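Aminopentol aminotransferase (Sphingopyxis macrogoltabida, PDB 6HBS) uses pyridoxal 5'-phosphate to deaminate aminopentol (hydrolysed fumonisin B1) to its 2-keto form, preferably passing the amino group to pyruvate. Local coordinates at residues 173-178 against 213-218; 180-183 against 188-191; 326-331 against 398-403; 347-352 against 359-364. All coordinates share one frame; numbering follows the deposited sequence.

Overall arrangement
The four contacts form two pairs far apart in the fold. Interactions 1 and 2 share helix 175-184, which sits on the seven-stranded sheet of the large domain: one ties it to its neighbour, helix 210-223, the other down onto strand 189-194. Interactions 3 and 4 belong to the C-terminal domain and touch one another, with W361 of 359-364 lying against A399 and F400 of 398-403. The centres of interactions 1 and 3 are about 39 Å apart. Interaction 1 is only partly buried and rests on alanines, a threonine and one leucine methyl, whereas the others are buried: aliphatic against aromatic in 2, amide against ring edge in 3, ring against ring in 4.

Interaction 1. Residues 173-178 against 213-218; sequences NDAQSL and ARTARK
Two helices that cover the central sheet of the large domain of this class-III aminotransferase meet here: the first turn of helix 175-184, opened by A175, and the middle of helix 210-223, with T215 and A216. The backbones come close where the bare methyl of A175 meets T215, with CA atoms 5.9 Å apart. CB of A175 lies 3.5 Å from T215 OG1, a van der Waals contact; the hydroxyl itself is hydrogen-bonded to E211 O, one turn back in its own helix. With OG1 beside its backbone N (chi1 -58°), T215 can make that bond while its other branch, CG2, lies 3.8 Å from A175 O. A turn later L178 takes over. One of its two methyls does the touching: CD2 rests 3.6 Å from A216 CB and equally near A216 CA, tucked against the helix backbone. The start of the helix is fixed by D174 at the N-cap, whose OD1 accepts from S177 N at 3.1 Å (N-H...O 162°), the donor coming from above the carboxylate plane. Just ahead of it, the N173 amide is hydrogen-bonded to L207 O and Q209 N. L178 also touches F212 of the second helix; beneath the pair lies the sheet, where L178 meets Y170 of strand 167-170 and A216 packs on L227 of strand 226-230.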
loop_
_atom_site.group_PDB
_atom_site.type_symbol
_atom_site.label_atom_id
_atom_site.label_comp_id
_atom_site.label_asym_id
_atom_site.label_seq_id
_atom_site.Cartn_x
_atom_site.Cartn_y
_atom_site.Cartn_z
ATOM N N ASN A 173 19.506 12.850 17.644
ATOM C CA ASN A 173 20.439 12.562 18.710
ATOM C C ASN A 173 20.900 13.848 19.414
ATOM O O ASN A 173 21.872 13.802 20.166
ATOM C CB ASN A 173 21.639 11.707 18.260
ATOM C CG ASN A 173 21.439 10.245 18.610
ATOM O OD1 ASN A 173 20.596 9.942 19.448
ATOM N ND2 ASN A 173 22.219 9.350 18.012
ATOM N N ASP A 174 20.174 14.951 19.223
ATOM C CA ASP A 174 20.532 16.252 19.822
ATOM C C ASP A 174 19.354 16.697 20.700
ATOM O O ASP A 174 18.365 17.273 20.183
ATOM C CB ASP A 174 20.918 17.248 18.726
ATOM C CG ASP A 174 21.420 18.593 19.255
ATOM O OD1 ASP A 174 21.126 18.912 20.427
ATOM O OD2 ASP A 174 22.085 19.289 18.494
ATOM N N ALA A 175 19.450 16.401 21.998
ATOM C CA ALA A 175 18.402 16.711 22.982
ATOM C C ALA A 175 18.082 18.228 23.006
ATOM O O ALA A 175 16.916 18.628 23.082
ATOM C CB ALA A 175 18.844 16.229 24.340
ATOM N N GLN A 176 19.115 19.069 22.885
ATOM C CA GLN A 176 18.925 20.538 22.881
ATOM C C GLN A 176 18.113 20.943 21.648
ATOM O O GLN A 176 17.203 21.724 21.764
ATOM C CB GLN A 176 20.273 21.278 22.942
ATOM C CG GLN A 176 20.157 22.809 23.016
ATOM C CD GLN A 176 19.426 23.312 24.240
ATOM O OE1 GLN A 176 19.686 22.899 25.372
ATOM N NE2 GLN A 176 18.489 24.210 24.026
ATOM N N SER A 177 18.452 20.380 20.482
ATOM C CA SER A 177 17.788 20.652 19.203
ATOM C C SER A 177 16.302 20.303 19.316
ATOM O O SER A 177 15.440 21.055 18.875
ATOM C CB SER A 177 18.431 19.868 18.080
ATOM O OG SER A 177 17.888 20.222 16.838
ATOM N N LEU A 178 16.011 19.132 19.890
ATOM C CA LEU A 178 14.624 18.698 20.019
ATOM C C LEU A 178 13.864 19.617 20.986
ATOM O O LEU A 178 12.752 20.033 20.685
ATOM C CB LEU A 178 14.601 17.248 20.500
ATOM C CG LEU A 178 13.197 16.657 20.619
ATOM C CD1 LEU A 178 12.374 16.889 19.357
ATOM C CD2 LEU A 178 13.277 15.190 20.983
ATOM N N ALA A 213 16.522 10.271 23.727
ATOM C CA ALA A 213 15.275 9.499 23.830
ATOM C C ALA A 213 14.459 9.946 25.050
ATOM O O ALA A 213 13.258 10.111 24.947
ATOM C CB ALA A 213 15.588 8.010 23.848
ATOM N N ARG A 214 15.129 10.168 26.193
ATOM C CA ARG A 214 14.467 10.662 27.382
ATOM C C ARG A 214 13.872 12.047 27.126
ATOM O O ARG A 214 12.758 12.318 27.482
ATOM C CB ARG A 214 15.432 10.716 28.564
ATOM C CG ARG A 214 15.696 9.353 29.169
ATOM C CD ARG A 214 16.927 9.360 30.048
ATOM N NE ARG A 214 17.083 8.033 30.625
ATOM C CZ ARG A 214 18.105 7.646 31.391
ATOM N NH1 ARG A 214 19.219 8.363 31.446
ATOM N NH2 ARG A 214 17.997 6.536 32.105
ATOM N N THR A 215 14.632 12.934 26.495
ATOM C CA THR A 215 14.110 14.236 26.220
ATOM C C THR A 215 12.872 14.145 25.298
ATOM O O THR A 215 11.908 14.862 25.489
ATOM C CB THR A 215 15.176 15.137 25.610
ATOM O OG1 THR A 215 16.263 15.183 26.534
ATOM C CG2 THR A 215 14.630 16.517 25.306
ATOM N N ALA A 216 12.890 13.257 24.300
ATOM C CA ALA A 216 11.718 13.109 23.448
ATOM C C ALA A 216 10.513 12.742 24.318
ATOM O O ALA A 216 9.420 13.329 24.183
ATOM C CB ALA A 216 11.994 12.083 22.359
ATOM N N ARG A 217 10.709 11.784 25.228
ATOM C CA ARG A 217 9.581 11.242 25.993
ATOM C C ARG A 217 9.076 12.311 26.973
ATOM O O ARG A 217 7.879 12.488 27.159
ATOM C CB ARG A 217 9.983 9.953 26.707
ATOM C CG ARG A 217 8.919 9.334 27.613
ATOM C CD ARG A 217 7.682 8.760 26.917
ATOM N NE ARG A 217 6.729 9.766 26.469
ATOM C CZ ARG A 217 5.625 9.535 25.743
ATOM N NH1 ARG A 217 5.441 8.367 25.139
ATOM N NH2 ARG A 217 4.703 10.480 25.623
ATOM N N LYS A 218 10.006 13.024 27.608
ATOM C CA LYS A 218 9.653 14.056 28.601
ATOM C C LYS A 218 8.964 15.269 27.959
ATOM O O LYS A 218 7.993 15.772 28.488
ATOM C CB LYS A 218 10.909 14.468 29.380
ATOM C CG LYS A 218 10.704 15.615 30.359
ATOM C CD LYS A 218 11.992 16.100 31.024
ATOM C CE LYS A 218 12.940 16.812 30.075
ATOM N NZ LYS A 218 12.349 18.065 29.542
#

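Interaction 2. Residues 180-183 against 188-191; sequences DAFK and DIAA
The carbonyl O of I189, the strand residue on which F182 packs, accepts a hydrogen bond from R135 NH2, while next to it D188 grips the K136 backbone N with OD1 and T137 OG1 with OD2. These bonds anchor the start of strand 189-194, and the contact with helix 175-184 is made by apolar groups. F182 and I189 cross at about a right angle, their CA atoms 6.6 Å apart. CD2 of the phenyl meets I189 CG1 at 3.6 Å, and CE2 lies 3.8 Å from the branch methyl CG2. Both branches of I189 lie on one side of the ring plane and span its CD2-CE2 bond; CG2 opposite the backbone N and CG1 beside it (chi1 -53°) turn them there. Beyond CG1, CD1 ends 4.1 Å from A181 O. Replacing F182 by an alanine is likely to leave I189 without its main partner in the helix and to open a gap toward C219, C220 and T223 of helix 210-223. The pair lies where helix gives way to strand in a beta-alpha-beta crossover. With only carbon atoms meeting between F182 and I189, this contact probably rests on dispersion and exclusion of water, while the polar bonds serve the strand.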
loop_
_atom_site.group_PDB
_atom_site.type_symbol
_atom_site.label_atom_id
_atom_site.label_comp_id
_atom_site.label_asym_id
_atom_site.label_seq_id
_atom_site.Cartn_x
_atom_site.Cartn_y
_atom_site.Cartn_z
ATOM N N ASP A 180 14.527 22.686 21.684
ATOM C CA ASP A 180 14.327 23.925 21.008
ATOM C C ASP A 180 13.180 23.823 20.002
ATOM O O ASP A 180 12.428 24.781 19.855
ATOM C CB ASP A 180 15.575 24.412 20.282
ATOM C CG ASP A 180 16.663 24.902 21.232
ATOM O OD1 ASP A 180 16.355 25.194 22.395
ATOM O OD2 ASP A 180 17.807 24.985 20.793
ATOM N N ALA A 181 13.094 22.704 19.276
ATOM C CA ALA A 181 12.060 22.552 18.286
ATOM C C ALA A 181 10.680 22.649 18.937
ATOM O O ALA A 181 9.721 23.189 18.314
ATOM C CB ALA A 181 12.239 21.226 17.563
ATOM N N PHE A 182 10.548 22.098 20.148
ATOM C CA PHE A 182 9.287 22.172 20.895
ATOM C C PHE A 182 8.946 23.650 21.182
ATOM O O PHE A 182 7.753 24.050 21.160
ATOM C CB PHE A 182 9.345 21.380 22.201
ATOM C CG PHE A 182 8.851 19.961 22.092
ATOM C CD1 PHE A 182 9.718 18.945 21.741
ATOM C CD2 PHE A 182 7.513 19.659 22.309
ATOM C CE1 PHE A 182 9.247 17.641 21.608
ATOM C CE2 PHE A 182 7.049 18.362 22.190
ATOM C CZ PHE A 182 7.916 17.357 21.840
ATOM N N LYS A 183 9.975 24.452 21.491
ATOM C CA LYS A 183 9.719 25.837 21.943
ATOM C C LYS A 183 9.557 26.770 20.744
ATOM O O LYS A 183 8.878 27.790 20.859
ATOM C CB LYS A 183 10.798 26.310 22.922
ATOM C CG LYS A 183 10.697 25.666 24.293
ATOM C CD LYS A 183 11.965 25.772 25.096
ATOM C CE LYS A 183 12.014 24.763 26.227
ATOM N NZ LYS A 183 10.765 24.805 27.030
ATOM N N ASP A 188 2.114 24.016 19.942
ATOM C CA ASP A 188 1.500 23.531 18.700
ATOM C C ASP A 188 2.096 22.192 18.257
ATOM O O ASP A 188 1.994 21.872 17.076
ATOM C CB ASP A 188 1.640 24.551 17.578
ATOM C CG ASP A 188 0.837 24.196 16.335
ATOM O OD1 ASP A 188 -0.336 23.781 16.474
ATOM O OD2 ASP A 188 1.394 24.313 15.246
ATOM N N ILE A 189 2.730 21.435 19.155
ATOM C CA ILE A 189 3.359 20.157 18.700
ATOM C C ILE A 189 2.315 19.032 18.809
ATOM O O ILE A 189 1.808 18.704 19.880
ATOM C CB ILE A 189 4.649 19.793 19.451
ATOM C CG1 ILE A 189 5.671 20.937 19.433
ATOM C CG2 ILE A 189 5.225 18.488 18.889
ATOM C CD1 ILE A 189 6.035 21.409 18.064
ATOM N N ALA A 190 2.031 18.422 17.661
ATOM C CA ALA A 190 1.099 17.289 17.596
ATOM C C ALA A 190 1.851 15.991 17.899
ATOM O O ALA A 190 1.350 15.109 18.604
ATOM C CB ALA A 190 0.466 17.249 16.235
ATOM N N ALA A 191 3.078 15.877 17.368
ATOM C CA ALA A 191 3.879 14.681 17.539
ATOM C C ALA A 191 5.363 14.929 17.256
ATOM O O ALA A 191 5.722 15.853 16.511
ATOM C CB ALA A 191 3.364 13.613 16.617
#

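Interaction 3. Residues 326-331 against 398-403; sequences EAQSQR and RAFSAV
Helices 310-332 and 386-405 approach each other here, with the CA atoms of S329 and F400 7.6 Å apart and the phenyl ring of F400 between them. Q328 meets the edge of that ring. Its CB lies 3.8 Å from F400 CE2, and its OE1 reaches the rim in the ring plane, 3.5 Å from CE2 and 3.6 Å from CD2. The amide plane stands nearly upright to the ring, at 88°. An extended chain beyond CG (chi2 177°) carries this amide across to the other helix, where it is held at both ends: NE2 gives a hydrogen bond to L393 O, and OE1 pairs with T396 OG1. S329 covers the ring differently, its CA over one face, 4.3 Å from F400 CZ. The serine hydroxyl turns back along its own helix and donates to E326 O at 2.7 Å, a carbonyl that also takes Q330 N. Farther around, F400 meets the rings of H332 and W361 and touches L334 and L336, while R331 makes a salt bridge to D397, just ahead of 398-403. The amide oxygen at the phenyl edge faces the slightly positive C-H rim, a placement that is probably mildly favourable; the firm polar ties to helix 386-405 run from Q328 to L393 and T396 and from R331 to D397, with the F400 ring as the apolar filling.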
loop_
_atom_site.group_PDB
_atom_site.type_symbol
_atom_site.label_atom_id
_atom_site.label_comp_id
_atom_site.label_asym_id
_atom_site.label_seq_id
_atom_site.Cartn_x
_atom_site.Cartn_y
_atom_site.Cartn_z
ATOM N N GLU A 326 36.659 -6.272 9.821
ATOM C CA GLU A 326 37.615 -5.469 10.565
ATOM C C GLU A 326 39.014 -6.050 10.308
ATOM O O GLU A 326 39.968 -5.313 9.906
ATOM C CB GLU A 326 37.201 -5.455 12.037
ATOM C CG GLU A 326 38.254 -4.905 12.987
ATOM C CD GLU A 326 38.601 -3.452 12.745
ATOM O OE1 GLU A 326 39.813 -3.081 12.889
ATOM O OE2 GLU A 326 37.686 -2.713 12.340
ATOM N N ALA A 327 39.131 -7.369 10.475
ATOM C CA ALA A 327 40.458 -8.060 10.348
ATOM C C ALA A 327 40.966 -7.893 8.911
ATOM O O ALA A 327 42.111 -7.489 8.675
ATOM C CB ALA A 327 40.368 -9.509 10.775
ATOM N N GLN A 328 40.087 -8.095 7.921
ATOM C CA GLN A 328 40.514 -7.979 6.517
ATOM C C GLN A 328 40.935 -6.557 6.155
ATOM O O GLN A 328 41.880 -6.400 5.398
ATOM C CB GLN A 328 39.398 -8.392 5.559
ATOM C CG GLN A 328 39.185 -9.885 5.506
ATOM C CD GLN A 328 38.030 -10.259 4.603
ATOM O OE1 GLN A 328 37.386 -9.413 3.970
ATOM N NE2 GLN A 328 37.816 -11.550 4.496
ATOM N N SER A 329 40.224 -5.552 6.679
ATOM C CA SER A 329 40.510 -4.134 6.410
ATOM C C SER A 329 41.900 -3.743 6.934
ATOM O O SER A 329 42.645 -3.106 6.236
ATOM C CB SER A 329 39.444 -3.216 6.955
ATOM O OG SER A 329 39.522 -3.096 8.366
ATOM N N GLN A 330 42.232 -4.136 8.167
ATOM C CA GLN A 330 43.567 -3.902 8.722
ATOM C C GLN A 330 44.645 -4.566 7.842
ATOM O O GLN A 330 45.669 -3.946 7.560
ATOM C CB GLN A 330 43.611 -4.375 10.175
ATOM C CG GLN A 330 42.999 -3.382 11.154
ATOM C CD GLN A 330 43.619 -3.472 12.530
ATOM O OE1 GLN A 330 44.841 -3.316 12.685
ATOM N NE2 GLN A 330 42.787 -3.698 13.551
ATOM N N ARG A 331 44.389 -5.798 7.379
ATOM C CA ARG A 331 45.337 -6.626 6.630
ATOM C C ARG A 331 45.660 -6.000 5.265
ATOM O O ARG A 331 46.777 -6.119 4.771
ATOM C CB ARG A 331 44.768 -8.043 6.467
ATOM C CG ARG A 331 45.736 -9.040 5.843
ATOM C CD ARG A 331 45.169 -10.448 5.732
ATOM N NE ARG A 331 44.399 -10.641 4.506
ATOM C CZ ARG A 331 44.921 -10.698 3.279
ATOM N NH1 ARG A 331 46.221 -10.521 3.093
ATOM N NH2 ARG A 331 44.141 -10.932 2.237
ATOM N N ARG A 398 38.802 -11.004 -1.685
ATOM C CA ARG A 398 39.130 -10.767 -3.084
ATOM C C ARG A 398 38.750 -9.342 -3.504
ATOM O O ARG A 398 39.362 -8.763 -4.409
ATOM C CB ARG A 398 38.471 -11.835 -3.964
ATOM C CG ARG A 398 39.101 -13.204 -3.744
ATOM C CD ARG A 398 38.774 -14.252 -4.784
ATOM N NE ARG A 398 37.352 -14.531 -4.837
ATOM C CZ ARG A 398 36.698 -15.326 -3.996
ATOM N NH1 ARG A 398 37.374 -16.024 -3.095
ATOM N NH2 ARG A 398 35.373 -15.400 -4.053
ATOM N N ALA A 399 37.711 -8.780 -2.878
ATOM C CA ALA A 399 37.219 -7.483 -3.259
ATOM C C ALA A 399 38.196 -6.402 -2.793
ATOM O O ALA A 399 38.461 -5.451 -3.525
ATOM C CB ALA A 399 35.814 -7.276 -2.718
ATOM N N PHE A 400 38.693 -6.530 -1.561
ATOM C CA PHE A 400 39.748 -5.648 -1.043
ATOM C C PHE A 400 40.963 -5.674 -1.981
ATOM O O PHE A 400 41.465 -4.602 -2.349
ATOM C CB PHE A 400 40.146 -6.031 0.385
ATOM C CG PHE A 400 39.204 -5.563 1.468
ATOM C CD1 PHE A 400 39.062 -4.216 1.761
ATOM C CD2 PHE A 400 38.494 -6.466 2.229
ATOM C CE1 PHE A 400 38.177 -3.796 2.745
ATOM C CE2 PHE A 400 37.627 -6.046 3.222
ATOM C CZ PHE A 400 37.458 -4.712 3.469
ATOM N N SER A 401 41.373 -6.877 -2.429
ATOM C CA SER A 401 42.543 -7.022 -3.340
ATOM C C SER A 401 42.265 -6.287 -4.645
ATOM O O SER A 401 43.138 -5.575 -5.132
ATOM C CB SER A 401 42.902 -8.464 -3.641
ATOM O OG SER A 401 43.184 -9.166 -2.450
ATOM N N ALA A 402 41.056 -6.478 -5.198
ATOM C CA ALA A 402 40.716 -5.897 -6.494
ATOM C C ALA A 402 40.713 -4.361 -6.409
ATOM O O ALA A 402 41.106 -3.661 -7.358
ATOM C CB ALA A 402 39.393 -6.454 -6.987
ATOM N N VAL A 403 40.287 -3.828 -5.262
ATOM C CA VAL A 403 40.249 -2.379 -5.056
ATOM C C VAL A 403 41.682 -1.827 -4.991
ATOM O O VAL A 403 41.966 -0.775 -5.569
ATOM C CB VAL A 403 39.417 -2.039 -3.803
ATOM C CG1 VAL A 403 39.773 -0.697 -3.195
ATOM C CG2 VAL A 403 37.930 -2.110 -4.124
#

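Interaction 4. Residues 347-352 against 359-364; sequences IFFADD and YAWAAA
From CB outward, W361 lays one face of its indole against F349 of strand 346-349. CB itself already touches the phenyl edge, 3.6 Å from F349 CE1. At CG the contact is tightest, 3.5 Å to F349 CZ. CD1 and CD2 flank it, each 3.8 Å from the same CZ, and farther along the benzene ring CE3 is 3.9 Å from CE1. At the far rim CZ3 meets I347 CG2 at 4.2 Å. The rings form a T-shaped pair, F349 giving its edge to the face of the five-membered ring, with centroids 5.1 Å apart and planes at 70°. A chi1 of -178°, with CG opposite the backbone N, sends the tryptophan off helix 356-367 toward the strand, where I347 and F349 point to it and F348 between them points away. Elsewhere around the indole are L325 of helix 310-332 and T396, A399 and V403 of helix 386-405. A serine in place of W361 would probably open a large gap among these helices and leave F349 without the ring face it abuts. The slightly positive C-H edge of F349 meets the electron-rich indole face, which probably adds a directional term to apolar burial at this strand-helix joint.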
loop_
_atom_site.group_PDB
_atom_site.type_symbol
_atom_site.label_atom_id
_atom_site.label_comp_id
_atom_site.label_asym_id
_atom_site.label_seq_id
_atom_site.Cartn_x
_atom_site.Cartn_y
_atom_site.Cartn_z
ATOM N N ILE A 347 28.362 -0.052 5.947
ATOM C CA ILE A 347 29.767 -0.432 5.758
ATOM C C ILE A 347 30.342 0.482 4.673
ATOM O O ILE A 347 30.160 0.262 3.501
ATOM C CB ILE A 347 29.896 -1.931 5.413
ATOM C CG1 ILE A 347 29.276 -2.818 6.496
ATOM C CG2 ILE A 347 31.362 -2.285 5.175
ATOM C CD1 ILE A 347 29.231 -4.318 6.153
ATOM N N PHE A 348 30.970 1.564 5.128
ATOM C CA PHE A 348 31.620 2.523 4.298
ATOM C C PHE A 348 33.151 2.430 4.461
ATOM O O PHE A 348 33.658 1.783 5.393
ATOM C CB PHE A 348 31.188 3.935 4.711
ATOM C CG PHE A 348 29.763 4.343 4.402
ATOM C CD1 PHE A 348 28.893 3.532 3.687
ATOM C CD2 PHE A 348 29.296 5.581 4.829
ATOM C CE1 PHE A 348 27.588 3.937 3.424
ATOM C CE2 PHE A 348 27.985 5.970 4.585
ATOM C CZ PHE A 348 27.142 5.158 3.865
ATOM N N PHE A 349 33.866 3.110 3.562
ATOM C CA PHE A 349 35.309 3.308 3.675
ATOM C C PHE A 349 35.627 4.669 4.323
ATOM O O PHE A 349 35.032 5.696 3.985
ATOM C CB PHE A 349 35.941 3.154 2.297
ATOM C CG PHE A 349 36.044 1.720 1.860
ATOM C CD1 PHE A 349 34.936 1.044 1.368
ATOM C CD2 PHE A 349 37.245 1.040 1.941
ATOM C CE1 PHE A 349 35.008 -0.290 0.997
ATOM C CE2 PHE A 349 37.317 -0.296 1.566
ATOM C CZ PHE A 349 36.201 -0.960 1.099
ATOM N N ALA A 350 36.604 4.688 5.239
ATOM C CA ALA A 350 37.128 5.974 5.748
ATOM C C ALA A 350 37.763 6.737 4.575
ATOM O O ALA A 350 38.272 6.126 3.677
ATOM C CB ALA A 350 38.118 5.745 6.873
ATOM N N ASP A 351 37.650 8.071 4.569
ATOM C CA ASP A 351 38.343 8.963 3.585
ATOM C C ASP A 351 37.924 8.629 2.155
ATOM O O ASP A 351 38.784 8.559 1.248
ATOM C CB ASP A 351 39.869 8.851 3.694
ATOM C CG ASP A 351 40.372 9.049 5.108
ATOM O OD1 ASP A 351 39.966 10.054 5.712
ATOM O OD2 ASP A 351 41.121 8.167 5.608
ATOM N N ASP A 352 36.611 8.436 1.951
ATOM C CA ASP A 352 36.045 8.051 0.631
ATOM C C ASP A 352 34.877 8.991 0.315
ATOM O O ASP A 352 33.754 8.566 0.060
ATOM C CB ASP A 352 35.665 6.570 0.666
ATOM C CG ASP A 352 35.093 6.022 -0.622
ATOM O OD1 ASP A 352 35.459 6.526 -1.677
ATOM O OD2 ASP A 352 34.286 5.064 -0.543
ATOM N N TYR A 359 32.086 1.994 -3.814
ATOM C CA TYR A 359 31.400 1.568 -5.018
ATOM C C TYR A 359 32.187 0.426 -5.647
ATOM O O TYR A 359 31.633 -0.658 -5.997
ATOM C CB TYR A 359 31.174 2.758 -5.959
ATOM C CG TYR A 359 29.868 3.475 -5.737
ATOM C CD1 TYR A 359 29.432 3.819 -4.464
ATOM C CD2 TYR A 359 29.020 3.754 -6.797
ATOM C CE1 TYR A 359 28.224 4.484 -4.267
ATOM C CE2 TYR A 359 27.793 4.381 -6.610
ATOM C CZ TYR A 359 27.400 4.766 -5.346
ATOM O OH TYR A 359 26.186 5.359 -5.160
ATOM N N ALA A 360 33.502 0.635 -5.750
ATOM C CA ALA A 360 34.354 -0.338 -6.444
ATOM C C ALA A 360 34.384 -1.661 -5.655
ATOM O O ALA A 360 34.300 -2.753 -6.237
ATOM C CB ALA A 360 35.739 0.249 -6.645
ATOM N N TRP A 361 34.443 -1.565 -4.329
ATOM C CA TRP A 361 34.504 -2.717 -3.441
ATOM C C TRP A 361 33.189 -3.505 -3.513
ATOM O O TRP A 361 33.213 -4.699 -3.613
ATOM C CB TRP A 361 34.781 -2.256 -2.008
ATOM C CG TRP A 361 34.901 -3.367 -1.020
ATOM C CD1 TRP A 361 35.967 -4.216 -0.860
ATOM C CD2 TRP A 361 33.923 -3.748 -0.037
ATOM N NE1 TRP A 361 35.705 -5.108 0.146
ATOM C CE2 TRP A 361 34.453 -4.852 0.664
ATOM C CE3 TRP A 361 32.639 -3.292 0.292
ATOM C CZ2 TRP A 361 33.760 -5.469 1.706
ATOM C CZ3 TRP A 361 31.962 -3.881 1.330
ATOM C CH2 TRP A 361 32.504 -4.984 2.001
ATOM N N ALA A 362 32.055 -2.791 -3.460
ATOM C CA ALA A 362 30.749 -3.432 -3.517
ATOM C C ALA A 362 30.614 -4.168 -4.852
ATOM O O ALA A 362 30.142 -5.287 -4.890
ATOM C CB ALA A 362 29.633 -2.402 -3.301
ATOM N N ALA A 363 31.070 -3.544 -5.947
ATOM C CA ALA A 363 30.909 -4.161 -7.261
ATOM C C ALA A 363 31.773 -5.423 -7.345
ATOM O O ALA A 363 31.363 -6.406 -7.946
ATOM C CB ALA A 363 31.260 -3.205 -8.375
ATOM N N ALA A 364 32.981 -5.359 -6.767
ATOM C CA ALA A 364 33.928 -6.486 -6.787
ATOM C C ALA A 364 33.343 -7.645 -5.972
ATOM O O ALA A 364 33.527 -8.790 -6.309
ATOM C CB ALA A 364 35.277 -6.048 -6.260
#